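Local atomic coordinates of dihydrodipicolinate synthase (Bacillus anthracis, PDB entry 3HIJ), a protein that catalyses the condensation of pyruvate, bound as a Schiff base, with aspartate semialdehyde in the diaminopimelate branch of lysine biosynthesis. Residues Leu258-Leu263 with Thr282-Met287. Numbering follows the deposited sequence.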
loop_
_atom_site.group_PDB
_atom_site.type_symbol
_atom_site.label_atom_id
_atom_site.label_comp_id
_atom_site.label_asym_id
_atom_site.label_seq_id
_atom_site.Cartn_x
_atom_site.Cartn_y
_atom_site.Cartn_z
ATOM N N LEU A 258 -28.466 14.610 3.512
ATOM C CA LEU A 258 -29.087 15.897 3.824
ATOM C C LEU A 258 -30.560 15.898 3.415
ATOM O O LEU A 258 -31.436 16.349 4.165
ATOM C CB LEU A 258 -28.301 17.045 3.199
ATOM C CG LEU A 258 -27.111 17.472 4.057
ATOM C CD1 LEU A 258 -26.075 18.122 3.175
ATOM C CD2 LEU A 258 -27.543 18.411 5.300
ATOM N N GLN A 259 -30.820 15.361 2.225
ATOM C CA GLN A 259 -32.171 15.364 1.650
ATOM C C GLN A 259 -33.014 14.505 2.570
ATOM O O GLN A 259 -34.102 14.867 2.943
ATOM C CB GLN A 259 -32.154 14.868 0.182
ATOM C CG GLN A 259 -33.529 15.008 -0.550
ATOM C CD GLN A 259 -34.640 14.084 0.012
ATOM O OE1 GLN A 259 -34.393 12.906 0.285
ATOM N NE2 GLN A 259 -35.886 14.632 0.165
ATOM N N MET A 260 -32.448 13.411 3.037
ATOM C CA MET A 260 -33.187 12.569 3.931
ATOM C C MET A 260 -33.574 13.226 5.252
ATOM O O MET A 260 -34.565 12.852 5.820
ATOM C CB MET A 260 -32.459 11.291 4.175
ATOM C CG MET A 260 -32.557 10.374 3.040
ATOM S SD MET A 260 -31.317 9.100 3.111
ATOM C CE MET A 260 -31.495 8.435 1.484
ATOM N N VAL A 261 -32.824 14.199 5.750
ATOM C CA VAL A 261 -33.165 14.841 7.022
ATOM C C VAL A 261 -33.834 16.145 6.693
ATOM O O VAL A 261 -33.969 16.997 7.548
ATOM C CB VAL A 261 -31.921 15.037 7.944
ATOM C CG1 VAL A 261 -31.268 13.691 8.189
ATOM C CG2 VAL A 261 -30.915 16.040 7.326
ATOM N N GLY A 262 -34.249 16.314 5.437
ATOM C CA GLY A 262 -35.101 17.452 5.040
ATOM C C GLY A 262 -34.361 18.712 4.641
ATOM O O GLY A 262 -34.949 19.792 4.623
ATOM N N LEU A 263 -33.071 18.631 4.332
ATOM C CA LEU A 263 -32.418 19.820 3.718
ATOM C C LEU A 263 -31.829 19.463 2.339
ATOM O O LEU A 263 -30.612 19.240 2.215
ATOM C CB LEU A 263 -31.278 20.371 4.578
ATOM C CG LEU A 263 -31.091 21.882 4.677
ATOM C CD1 LEU A 263 -29.881 22.137 5.532
ATOM C CD2 LEU A 263 -30.868 22.607 3.363
ATOM N N THR A 282 -29.820 1.640 1.331
ATOM C CA THR A 282 -28.838 1.346 2.343
ATOM C C THR A 282 -28.495 2.580 3.188
ATOM O O THR A 282 -28.371 2.473 4.412
ATOM C CB THR A 282 -27.597 0.916 1.664
ATOM O OG1 THR A 282 -27.937 -0.144 0.779
ATOM C CG2 THR A 282 -26.524 0.512 2.637
ATOM N N LEU A 283 -28.367 3.752 2.543
ATOM C CA LEU A 283 -28.014 4.946 3.273
ATOM C C LEU A 283 -29.222 5.296 4.144
ATOM O O LEU A 283 -29.064 5.618 5.331
ATOM C CB LEU A 283 -27.646 6.095 2.349
ATOM C CG LEU A 283 -27.517 7.464 3.011
ATOM C CD1 LEU A 283 -26.427 7.506 4.104
ATOM C CD2 LEU A 283 -27.212 8.475 1.901
ATOM N N GLN A 284 -30.417 5.223 3.553
ATOM C CA GLN A 284 -31.615 5.640 4.233
ATOM C C GLN A 284 -31.821 4.842 5.543
ATOM O O GLN A 284 -32.220 5.405 6.583
ATOM C CB GLN A 284 -32.794 5.400 3.330
ATOM C CG GLN A 284 -34.107 5.429 4.024
ATOM C CD GLN A 284 -34.736 6.739 3.833
ATOM O OE1 GLN A 284 -34.387 7.719 4.520
ATOM N NE2 GLN A 284 -35.674 6.804 2.862
ATOM N N SER A 285 -31.515 3.562 5.492
ATOM C CA SER A 285 -31.549 2.720 6.660
ATOM C C SER A 285 -30.573 3.150 7.723
ATOM O O SER A 285 -30.874 3.003 8.898
ATOM C CB SER A 285 -31.258 1.247 6.293
ATOM O OG SER A 285 -32.405 0.759 5.617
ATOM N N VAL A 286 -29.387 3.612 7.335
ATOM C CA VAL A 286 -28.464 4.087 8.359
ATOM C C VAL A 286 -29.018 5.399 8.917
ATOM O O VAL A 286 -28.975 5.616 10.136
ATOM C CB VAL A 286 -27.034 4.233 7.847
ATOM C CG1 VAL A 286 -26.127 4.866 8.956
ATOM C CG2 VAL A 286 -26.509 2.853 7.387
ATOM N N MET A 287 -29.584 6.246 8.050
ATOM C CA MET A 287 -30.114 7.500 8.516
ATOM C C MET A 287 -31.249 7.246 9.545
ATOM O O MET A 287 -31.413 8.042 10.509
ATOM C CB MET A 287 -30.556 8.425 7.367
ATOM C CG MET A 287 -29.413 8.985 6.479
ATOM S SD MET A 287 -28.058 9.710 7.463
ATOM C CE MET A 287 -28.894 11.170 8.058
#
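A Schellman motif closes helix 252-260 in the C-terminal helical part of this dihydrodipicolinate synthase, which follows the TIM barrel, and just there the helix packs against helix 277-288 through Met260 and Val261. The motif is defined by Leu263 N bonded to Leu258 O at 2.8 Å and Gly262 N to Gln259 O at 2.9 Å. Its C-prime residue, Gly262, takes a positive phi of 88°, which a residue without a side chain adopts with little strain.

Met260 carries most of the contact. Extended beyond CG (chi2 163°, chi3 -168°), its chain reaches the other helix with SD, 3.6 Å from Gln284 CA, and the last bond, to CE, runs roughly along that helix, leaving CE 3.8 Å from Gln284 CB. An unbranched, flexible thioether suits this place, since it can lie between neighbouring residues of a helix surface: the same sulfur meets Leu283 CG at 4.1 Å and Met287 CG at 3.9 Å. Gln284, bent at chi2, slants across the thioether, which brings OE1 to 3.5 Å from Met260 CG; glutamine suits this partly exposed position, its CB packing on the methyl while the amide can still meet solvent or polar groups.

Leu283 and Met287, one turn apart, are apolar as their buried face requires, a face that helix 252-260 shares with helices 228-245 (on Leu283) and 209-225 (on Met287). Compact Val261 fits just past the helix end; Met287, bent at chi2 and chi3, crosses it at about a right angle, and its methyl CE presses on Val261 CG1 at a tight 3.5 Å.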